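Long-range contacts in possible TctC subunit of the Tripartite Tricarboxylate Transport(TTT) Family (Rhodopseudomonas palustris, PDB 6HKE), which binds malate in the periplasm and probably hands it to the membrane components of a tripartite tricarboxylate transporter: residues 81-90 against 294-305; 133-144 against 162-171. The protein carries 2 engineered substitutions. All coordinates share one frame; numbering follows the deposited sequence.

Contact 1: 81-90 against 294-305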
loop_
_atom_site.group_PDB
_atom_site.type_symbol
_atom_site.label_atom_id
_atom_site.label_comp_id
_atom_site.label_asym_id
_atom_site.label_seq_id
_atom_site.Cartn_x
_atom_site.Cartn_y
_atom_site.Cartn_z
ATOM N N LEU A 81 -4.482 1.211 -2.172
ATOM C CA LEU A 81 -4.560 2.102 -3.349
ATOM C C LEU A 81 -4.328 1.306 -4.639
ATOM O O LEU A 81 -4.907 1.709 -5.652
ATOM C CB LEU A 81 -3.539 3.231 -3.171
ATOM C CG LEU A 81 -3.217 4.051 -4.420
ATOM C CD1 LEU A 81 -2.833 5.471 -4.037
ATOM C CD2 LEU A 81 -2.082 3.402 -5.201
ATOM N N GLY A 82 -3.509 0.244 -4.612
ATOM C CA GLY A 82 -3.254 -0.618 -5.783
ATOM C C GLY A 82 -4.387 -1.607 -6.037
ATOM O O GLY A 82 -5.048 -1.524 -7.076
ATOM N N THR A 83 -4.628 -2.535 -5.118
ATOM C CA THR A 83 -5.487 -3.714 -5.380
ATOM C C THR A 83 -6.926 -3.252 -5.578
ATOM O O THR A 83 -7.654 -3.936 -6.315
ATOM C CB THR A 83 -5.389 -4.713 -4.233
ATOM O OG1 THR A 83 -5.831 -4.033 -3.058
ATOM C CG2 THR A 83 -3.981 -5.228 -4.064
ATOM N N HIS A 84 -7.305 -2.135 -4.938
ATOM C CA HIS A 84 -8.703 -1.655 -4.869
ATOM C C HIS A 84 -8.811 -0.237 -5.418
ATOM O O HIS A 84 -9.745 0.476 -4.997
ATOM C CB HIS A 84 -9.219 -1.764 -3.436
ATOM C CG HIS A 84 -9.544 -3.165 -3.067
ATOM N ND1 HIS A 84 -8.570 -4.106 -2.863
ATOM C CD2 HIS A 84 -10.734 -3.788 -2.917
ATOM C CE1 HIS A 84 -9.150 -5.263 -2.590
ATOM N NE2 HIS A 84 -10.491 -5.093 -2.613
ATOM N N GLY A 85 -7.921 0.142 -6.341
ATOM C CA GLY A 85 -7.864 1.512 -6.886
ATOM C C GLY A 85 -7.244 1.530 -8.264
ATOM O O GLY A 85 -7.978 1.312 -9.244
ATOM N N ALA A 86 -5.933 1.766 -8.317
ATOM C CA ALA A 86 -5.112 1.861 -9.544
ATOM C C ALA A 86 -5.291 0.608 -10.410
ATOM O O ALA A 86 -5.198 0.760 -11.623
ATOM C CB ALA A 86 -3.664 2.095 -9.196
ATOM N N ALA A 87 -5.544 -0.568 -9.830
ATOM C CA ALA A 87 -5.594 -1.855 -10.572
ATOM C C ALA A 87 -6.638 -1.788 -11.703
ATOM O O ALA A 87 -6.419 -2.404 -12.772
ATOM C CB ALA A 87 -5.878 -2.992 -9.628
ATOM N N VAL A 88 -7.745 -1.077 -11.484
ATOM C CA VAL A 88 -8.843 -0.933 -12.491
ATOM C C VAL A 88 -8.242 -0.333 -13.765
ATOM O O VAL A 88 -8.402 -0.949 -14.828
ATOM C CB VAL A 88 -10.009 -0.091 -11.949
ATOM C CG1 VAL A 88 -11.073 0.143 -13.015
ATOM C CG2 VAL A 88 -10.613 -0.736 -10.707
ATOM N N ALA A 89 -7.485 0.758 -13.627
ATOM C CA ALA A 89 -6.860 1.509 -14.740
ATOM C C ALA A 89 -5.632 0.781 -15.309
ATOM O O ALA A 89 -5.415 0.923 -16.523
ATOM C CB ALA A 89 -6.500 2.900 -14.281
ATOM N N LEU A 90 -4.833 0.083 -14.485
ATOM C CA LEU A 90 -3.467 -0.378 -14.861
ATOM C C LEU A 90 -3.423 -1.879 -15.172
ATOM O O LEU A 90 -2.422 -2.298 -15.786
ATOM C CB LEU A 90 -2.483 -0.096 -13.719
ATOM C CG LEU A 90 -2.430 1.333 -13.191
ATOM C CD1 LEU A 90 -1.305 1.467 -12.179
ATOM C CD2 LEU A 90 -2.262 2.340 -14.315
ATOM N N VAL A 294 -12.084 4.368 -2.389
ATOM C CA VAL A 294 -12.041 3.418 -3.541
ATOM C C VAL A 294 -12.544 4.155 -4.795
ATOM O O VAL A 294 -11.859 4.099 -5.843
ATOM C CB VAL A 294 -12.810 2.108 -3.269
ATOM C CG1 VAL A 294 -13.031 1.290 -4.540
ATOM C CG2 VAL A 294 -12.111 1.232 -2.243
ATOM N N GLN A 295 -13.675 4.856 -4.703
ATOM C CA GLN A 295 -14.292 5.552 -5.869
ATOM C C GLN A 295 -13.296 6.585 -6.418
ATOM O O GLN A 295 -13.027 6.560 -7.637
ATOM C CB GLN A 295 -15.627 6.192 -5.486
ATOM C CG GLN A 295 -16.584 6.315 -6.656
ATOM C CD GLN A 295 -17.122 4.981 -7.123
ATOM O OE1 GLN A 295 -17.286 4.024 -6.353
ATOM N NE2 GLN A 295 -17.431 4.920 -8.410
ATOM N N GLU A 296 -12.731 7.418 -5.541
ATOM C CA GLU A 296 -11.772 8.498 -5.904
ATOM C C GLU A 296 -10.487 7.892 -6.474
ATOM O O GLU A 296 -10.005 8.404 -7.487
ATOM C CB GLU A 296 -11.468 9.374 -4.691
ATOM C CG GLU A 296 -12.602 10.319 -4.359
ATOM C CD GLU A 296 -12.516 10.962 -2.985
ATOM O OE1 GLU A 296 -11.738 10.463 -2.140
ATOM O OE2 GLU A 296 -13.241 11.961 -2.755
ATOM N N GLU A 297 -9.959 6.834 -5.854
ATOM C CA GLU A 297 -8.726 6.162 -6.342
ATOM C C GLU A 297 -8.983 5.587 -7.738
ATOM O O GLU A 297 -8.140 5.802 -8.610
ATOM C CB GLU A 297 -8.223 5.071 -5.393
ATOM C CG GLU A 297 -6.703 4.999 -5.341
ATOM C CD GLU A 297 -6.006 6.326 -5.053
ATOM O OE1 GLU A 297 -5.269 6.804 -5.940
ATOM O OE2 GLU A 297 -6.187 6.887 -3.948
ATOM N N ILE A 298 -10.106 4.910 -7.957
ATOM C CA ILE A 298 -10.421 4.311 -9.291
ATOM C C ILE A 298 -10.346 5.416 -10.356
ATOM O O ILE A 298 -9.670 5.177 -11.375
ATOM C CB ILE A 298 -11.778 3.573 -9.295
ATOM C CG1 ILE A 298 -11.708 2.278 -8.482
ATOM C CG2 ILE A 298 -12.261 3.315 -10.720
ATOM C CD1 ILE A 298 -13.019 1.515 -8.367
ATOM N N SER A 299 -10.989 6.569 -10.124
ATOM C CA SER A 299 -11.117 7.694 -11.095
ATOM C C SER A 299 -9.758 8.356 -11.302
ATOM O O SER A 299 -9.440 8.701 -12.468
ATOM C CB SER A 299 -12.114 8.751 -10.667
ATOM O OG SER A 299 -13.173 8.201 -9.916
ATOM N N ARG A 300 -9.029 8.574 -10.200
ATOM C CA ARG A 300 -7.695 9.227 -10.187
ATOM C C ARG A 300 -6.791 8.482 -11.185
ATOM O O ARG A 300 -6.226 9.141 -12.064
ATOM C CB ARG A 300 -7.181 9.287 -8.740
ATOM C CG ARG A 300 -5.863 10.018 -8.550
ATOM C CD ARG A 300 -4.686 9.141 -8.937
ATOM N NE ARG A 300 -3.381 9.807 -8.917
ATOM C CZ ARG A 300 -2.572 9.889 -7.863
ATOM N NH1 ARG A 300 -1.413 10.508 -7.991
ATOM N NH2 ARG A 300 -2.914 9.362 -6.697
ATOM N N TRP A 301 -6.714 7.151 -11.109
ATOM C CA TRP A 301 -5.811 6.331 -11.965
ATOM C C TRP A 301 -6.373 6.151 -13.377
ATOM O O TRP A 301 -5.560 5.853 -14.266
ATOM C CB TRP A 301 -5.492 4.990 -11.300
ATOM C CG TRP A 301 -4.647 5.208 -10.089
ATOM C CD1 TRP A 301 -5.081 5.293 -8.803
ATOM C CD2 TRP A 301 -3.248 5.531 -10.062
ATOM N NE1 TRP A 301 -4.037 5.563 -7.967
ATOM C CE2 TRP A 301 -2.902 5.733 -8.710
ATOM C CE3 TRP A 301 -2.250 5.631 -11.033
ATOM C CZ2 TRP A 301 -1.602 6.025 -8.307
ATOM C CZ3 TRP A 301 -0.970 5.930 -10.633
ATOM C CH2 TRP A 301 -0.647 6.106 -9.290
ATOM N N GLU A 302 -7.689 6.289 -13.569
ATOM C CA GLU A 302 -8.308 6.398 -14.919
ATOM C C GLU A 302 -7.796 7.684 -15.586
ATOM O O GLU A 302 -7.462 7.600 -16.754
ATOM C CB GLU A 302 -9.835 6.334 -14.840
ATOM C CG GLU A 302 -10.389 4.913 -14.862
ATOM C CD GLU A 302 -11.814 4.711 -14.332
ATOM O OE1 GLU A 302 -12.401 5.677 -13.787
ATOM O OE2 GLU A 302 -12.334 3.569 -14.440
ATOM N N ASP A 303 -7.689 8.803 -14.850
ATOM C CA ASP A 303 -7.131 10.104 -15.329
ATOM C C ASP A 303 -5.638 9.988 -15.680
ATOM O O ASP A 303 -5.252 10.537 -16.738
ATOM C CB ASP A 303 -7.283 11.231 -14.304
ATOM C CG ASP A 303 -8.710 11.717 -14.116
ATOM O OD1 ASP A 303 -9.639 10.981 -14.497
ATOM O OD2 ASP A 303 -8.880 12.817 -13.563
ATOM N N VAL A 304 -4.831 9.361 -14.811
ATOM C CA VAL A 304 -3.368 9.119 -15.009
ATOM C C VAL A 304 -3.146 8.388 -16.343
ATOM O O VAL A 304 -2.192 8.755 -17.040
ATOM C CB VAL A 304 -2.744 8.334 -13.832
ATOM C CG1 VAL A 304 -1.336 7.843 -14.146
ATOM C CG2 VAL A 304 -2.744 9.130 -12.531
ATOM N N VAL A 305 -3.965 7.383 -16.671
ATOM C CA VAL A 305 -3.873 6.612 -17.950
ATOM C C VAL A 305 -4.248 7.549 -19.112
ATOM O O VAL A 305 -3.654 7.401 -20.189
ATOM C CB VAL A 305 -4.736 5.330 -17.911
ATOM C CG1 VAL A 305 -4.884 4.672 -19.279
ATOM C CG2 VAL A 305 -4.181 4.319 -16.917
HETATM O O HOH W 1 -8.305 2.961 -11.407
#
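A86 sets its methyl over one face of the W301 indole, CB lying 3.4 Å from the centroid of the five-membered ring and 9° off its normal. The CD methylene of R300 lies over the rim of the opposite face. L81 meets both W301 and E297: CD2 is 4.1 Å from W301 CZ2, and CD1 packs on the carboxylate with E297 OE1 at 3.4 Å. Near the C-terminal ends A89 CB nestles against the W301 backbone and V305 CG2. Along another flank, V88 CG2 touches I298 CG1 at 3.9 Å. The helices run roughly parallel, crossing at -30° with axes 7.2 Å apart; at G85 a side chain would collide with E297 CG, and A86 and A89 offer only methyls, consistent with the close approach. In this periplasmic binding protein the pair joins helix 82-90, which follows malate-binding H80, to helix 287-305. No direct hydrogen bond spans the helices, but a water donates to G85 O (2.7 Å) and I298 O (2.6 Å). Within 294-305, a bend at chi2 (52°) brings E297 OE1 to W301 NE1, a weak bond, and R300 NH2, a long salt bridge; with W238 NE1 on OE2 they fix the carboxylate against which L81 packs.

Contact 2: 133-144 against 162-171. Engineered in segment 133-144: E134 (natural residue Lys).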
loop_
_atom_site.group_PDB
_atom_site.type_symbol
_atom_site.label_atom_id
_atom_site.label_comp_id
_atom_site.label_asym_id
_atom_site.label_seq_id
_atom_site.Cartn_x
_atom_site.Cartn_y
_atom_site.Cartn_z
ATOM N N VAL A 133 18.354 8.104 -15.538
ATOM C CA VAL A 133 17.402 7.036 -15.958
ATOM C C VAL A 133 17.137 7.235 -17.458
ATOM O O VAL A 133 17.212 6.237 -18.185
ATOM C CB VAL A 133 16.125 6.985 -15.092
ATOM C CG1 VAL A 133 15.170 5.896 -15.551
ATOM C CG2 VAL A 133 16.448 6.795 -13.619
ATOM N N GLU A 134 16.952 8.485 -17.905
ATOM C CA GLU A 134 16.799 8.861 -19.339
ATOM C C GLU A 134 17.960 8.293 -20.172
ATOM O O GLU A 134 17.718 7.994 -21.346
ATOM C CB GLU A 134 16.691 10.381 -19.507
ATOM C CG GLU A 134 15.287 10.916 -19.242
ATOM C CD GLU A 134 15.106 12.431 -19.190
ATOM O OE1 GLU A 134 15.829 13.143 -19.916
ATOM O OE2 GLU A 134 14.222 12.897 -18.424
ATOM N N SER A 135 19.152 8.113 -19.588
ATOM C CA SER A 135 20.423 7.796 -20.293
ATOM C C SER A 135 20.788 6.312 -20.195
ATOM O O SER A 135 21.507 5.822 -21.085
ATOM C CB SER A 135 21.542 8.644 -19.748
ATOM O OG SER A 135 21.322 10.012 -20.053
ATOM N N HIS A 136 20.395 5.633 -19.121
ATOM C CA HIS A 136 20.796 4.229 -18.851
ATOM C C HIS A 136 19.554 3.346 -18.926
ATOM O O HIS A 136 19.654 2.178 -18.528
ATOM C CB HIS A 136 21.474 4.101 -17.480
ATOM C CG HIS A 136 22.653 4.993 -17.289
ATOM N ND1 HIS A 136 23.711 4.641 -16.472
ATOM C CD2 HIS A 136 22.947 6.216 -17.789
ATOM C CE1 HIS A 136 24.607 5.608 -16.484
ATOM N NE2 HIS A 136 24.161 6.587 -17.290
ATOM N N THR A 137 18.452 3.891 -19.456
ATOM C CA THR A 137 17.070 3.366 -19.294
ATOM C C THR A 137 16.990 1.896 -19.728
ATOM O O THR A 137 16.038 1.249 -19.299
ATOM C CB THR A 137 16.017 4.273 -19.961
ATOM O OG1 THR A 137 14.746 3.644 -19.771
ATOM C CG2 THR A 137 16.250 4.555 -21.432
ATOM N N ASP A 138 17.947 1.377 -20.504
ATOM C CA ASP A 138 18.045 -0.079 -20.824
ATOM C C ASP A 138 18.492 -0.859 -19.587
ATOM O O ASP A 138 17.787 -1.808 -19.206
ATOM C CB ASP A 138 19.070 -0.422 -21.912
ATOM C CG ASP A 138 19.018 0.450 -23.148
ATOM O OD1 ASP A 138 18.258 1.443 -23.134
ATOM O OD2 ASP A 138 19.760 0.140 -24.100
ATOM N N ASN A 139 19.628 -0.464 -19.002
ATOM C CA ASN A 139 20.369 -1.245 -17.970
ATOM C C ASN A 139 19.747 -1.063 -16.578
ATOM O O ASN A 139 20.311 -1.611 -15.628
ATOM C CB ASN A 139 21.848 -0.848 -17.879
ATOM C CG ASN A 139 22.538 -0.746 -19.222
ATOM O OD1 ASN A 139 22.990 -1.750 -19.770
ATOM N ND2 ASN A 139 22.650 0.469 -19.739
ATOM N N LEU A 140 18.648 -0.321 -16.444
ATOM C CA LEU A 140 18.022 -0.042 -15.126
ATOM C C LEU A 140 16.882 -1.029 -14.859
ATOM O O LEU A 140 16.169 -1.411 -15.808
ATOM C CB LEU A 140 17.525 1.404 -15.088
ATOM C CG LEU A 140 18.612 2.470 -15.182
ATOM C CD1 LEU A 140 18.050 3.815 -14.774
ATOM C CD2 LEU A 140 19.827 2.127 -14.328
ATOM N N ASN A 141 16.752 -1.413 -13.591
ATOM C CA ASN A 141 15.699 -2.301 -13.047
ATOM C C ASN A 141 14.953 -1.546 -11.947
ATOM O O ASN A 141 15.594 -1.135 -10.954
ATOM C CB ASN A 141 16.281 -3.600 -12.486
ATOM C CG ASN A 141 17.017 -4.433 -13.515
ATOM O OD1 ASN A 141 18.086 -4.951 -13.229
ATOM N ND2 ASN A 141 16.461 -4.562 -14.704
ATOM N N VAL A 142 13.648 -1.369 -12.131
ATOM C CA VAL A 142 12.732 -0.776 -11.121
ATOM C C VAL A 142 11.974 -1.930 -10.478
ATOM O O VAL A 142 11.437 -2.768 -11.192
ATOM C CB VAL A 142 11.784 0.260 -11.744
ATOM C CG1 VAL A 142 10.952 0.969 -10.690
ATOM C CG2 VAL A 142 12.554 1.267 -12.565
ATOM N N ALA A 143 11.968 -1.979 -9.163
ATOM C CA ALA A 143 11.276 -3.028 -8.389
ATOM C C ALA A 143 9.827 -2.595 -8.150
ATOM O O ALA A 143 9.588 -1.414 -7.843
ATOM C CB ALA A 143 12.025 -3.287 -7.106
ATOM N N HIS A 144 8.891 -3.531 -8.285
ATOM C CA HIS A 144 7.474 -3.375 -7.855
ATOM C C HIS A 144 6.964 -4.751 -7.418
ATOM O O HIS A 144 7.687 -5.741 -7.659
ATOM C CB HIS A 144 6.650 -2.746 -8.977
ATOM C CG HIS A 144 6.633 -3.556 -10.225
ATOM N ND1 HIS A 144 5.796 -4.637 -10.382
ATOM C CD2 HIS A 144 7.337 -3.446 -11.375
ATOM C CE1 HIS A 144 5.967 -5.166 -11.583
ATOM N NE2 HIS A 144 6.918 -4.451 -12.222
ATOM N N LEU A 162 8.432 11.540 -15.749
ATOM C CA LEU A 162 9.840 11.754 -16.178
ATOM C C LEU A 162 10.048 11.260 -17.614
ATOM O O LEU A 162 11.146 11.452 -18.138
ATOM C CB LEU A 162 10.783 11.006 -15.231
ATOM C CG LEU A 162 10.847 11.492 -13.786
ATOM C CD1 LEU A 162 11.826 10.635 -13.013
ATOM C CD2 LEU A 162 11.250 12.949 -13.696
ATOM N N LYS A 163 9.049 10.617 -18.214
ATOM C CA LYS A 163 9.082 10.184 -19.638
ATOM C C LYS A 163 10.231 9.193 -19.836
ATOM O O LYS A 163 10.926 9.282 -20.847
ATOM C CB LYS A 163 9.185 11.406 -20.559
ATOM C CG LYS A 163 8.166 12.498 -20.251
ATOM C CD LYS A 163 8.061 13.610 -21.280
ATOM C CE LYS A 163 7.329 14.814 -20.726
ATOM N NZ LYS A 163 6.156 14.398 -19.917
ATOM N N VAL A 164 10.387 8.265 -18.898
ATOM C CA VAL A 164 11.344 7.130 -18.973
ATOM C C VAL A 164 10.541 5.835 -18.829
ATOM O O VAL A 164 9.561 5.833 -18.079
ATOM C CB VAL A 164 12.426 7.253 -17.886
ATOM C CG1 VAL A 164 13.191 8.565 -18.012
ATOM C CG2 VAL A 164 11.852 7.110 -16.484
ATOM N N ASP A 165 10.940 4.781 -19.534
ATOM C CA ASP A 165 10.313 3.441 -19.426
ATOM C C ASP A 165 11.405 2.398 -19.209
ATOM O O ASP A 165 11.680 1.596 -20.093
ATOM C CB ASP A 165 9.438 3.119 -20.641
ATOM C CG ASP A 165 8.486 1.958 -20.389
ATOM O OD1 ASP A 165 8.067 1.771 -19.216
ATOM O OD2 ASP A 165 8.168 1.243 -21.363
ATOM N N PRO A 166 12.045 2.370 -18.017
ATOM C CA PRO A 166 12.971 1.295 -17.658
ATOM C C PRO A 166 12.244 -0.037 -17.435
ATOM O O PRO A 166 11.043 -0.021 -17.239
ATOM C CB PRO A 166 13.594 1.759 -16.333
ATOM C CG PRO A 166 12.560 2.698 -15.748
ATOM C CD PRO A 166 11.872 3.346 -16.932
ATOM N N THR A 167 12.982 -1.144 -17.445
ATOM C CA THR A 167 12.482 -2.494 -17.076
ATOM C C THR A 167 11.888 -2.483 -15.655
ATOM O O THR A 167 12.554 -1.970 -14.737
ATOM C CB THR A 167 13.601 -3.535 -17.145
ATOM O OG1 THR A 167 14.213 -3.357 -18.419
ATOM C CG2 THR A 167 13.103 -4.952 -16.965
ATOM N N GLY A 168 10.702 -3.071 -15.480
ATOM C CA GLY A 168 10.142 -3.406 -14.159
ATOM C C GLY A 168 10.530 -4.825 -13.794
ATOM O O GLY A 168 10.562 -5.668 -14.698
ATOM N N VAL A 169 10.881 -5.068 -12.533
ATOM C CA VAL A 169 11.163 -6.425 -11.979
ATOM C C VAL A 169 10.090 -6.668 -10.922
ATOM O O VAL A 169 10.009 -5.936 -9.931
ATOM C CB VAL A 169 12.599 -6.528 -11.421
ATOM C CG1 VAL A 169 12.942 -7.922 -10.930
ATOM C CG2 VAL A 169 13.636 -6.099 -12.439
ATOM N N PRO A 170 9.207 -7.672 -11.124
ATOM C CA PRO A 170 8.112 -7.932 -10.199
ATOM C C PRO A 170 8.561 -8.779 -9.002
ATOM O O PRO A 170 9.265 -9.761 -9.196
ATOM C CB PRO A 170 7.107 -8.691 -11.085
ATOM C CG PRO A 170 7.965 -9.466 -12.056
ATOM C CD PRO A 170 9.216 -8.626 -12.249
ATOM N N PHE A 171 8.106 -8.403 -7.805
ATOM C CA PHE A 171 8.381 -9.117 -6.533
ATOM C C PHE A 171 7.050 -9.574 -5.934
ATOM O O PHE A 171 6.004 -9.122 -6.387
ATOM C CB PHE A 171 9.181 -8.220 -5.577
ATOM C CG PHE A 171 10.629 -8.054 -5.964
ATOM C CD1 PHE A 171 11.005 -7.126 -6.921
ATOM C CD2 PHE A 171 11.605 -8.879 -5.421
ATOM C CE1 PHE A 171 12.335 -7.000 -7.290
ATOM C CE2 PHE A 171 12.929 -8.759 -5.798
ATOM C CZ PHE A 171 13.291 -7.829 -6.740
#
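P166 presses its ring on V142, CG to CG2 at 3.5 Å, tighter than usual for two carbons. V133 CG1 reaches the same proline and meets V164 CG2 at 3.7 Å, the two valines crossing at about a right angle. Y188 of the neighbouring strand and N159 of helix 150-162 also touch P166. Beyond this centre, N141 CB packs on V169 CG2 and A143 CB on F171 CE1, on the sheet face away from V142. H144, with CG between its backbone N and carbonyl carbon (chi1 60°), swings its ring back over the adjoining strand: P170 CA lies over one face, 4.1 Å from the centroid, and G168 CA sits at the edge. ND1 accepts a hydrogen bond from G146 N. Were the imidazole replaced by an alanine's methyl, the CH-pi contact with P170 and the edge-to-face contact with Y152 would probably be lost and G146 N left without its acceptor. The polar edge is backbone, its bonds stepping alternately between the strands. V142 N gives T167 O a nearly straight bond (173°); V169 N to V142 O and H144 N to V169 O follow, and F171 N closes on H144 O at 2.7 Å, bent to 141°. Such parallel pairing, joined through helix 150-162, makes a beta-alpha-beta crossover, and H144 lies beside malate-binding S151.

Contact 1 is the more buried, its centre about 13 Å from the centre of the chain, whereas the centre of contact 2 lies about 21 Å from it and several of its residues are exposed. They share no segment, and their nearest atoms stay about 10 Å apart. Helix 150-162 nevertheless serves both: its A153 touches A86, L90 and W301 of contact 1, and it forms the crossover between the strands of contact 2. Helices far apart in sequence meet in contact 1 through side chains and a water, while the sequence-near strands of contact 2 add direct backbone hydrogen bonds to an apolar cluster. L81 lies near V150 and H144 near S151, neighbouring malate-binding residues at the start of helix 150-162.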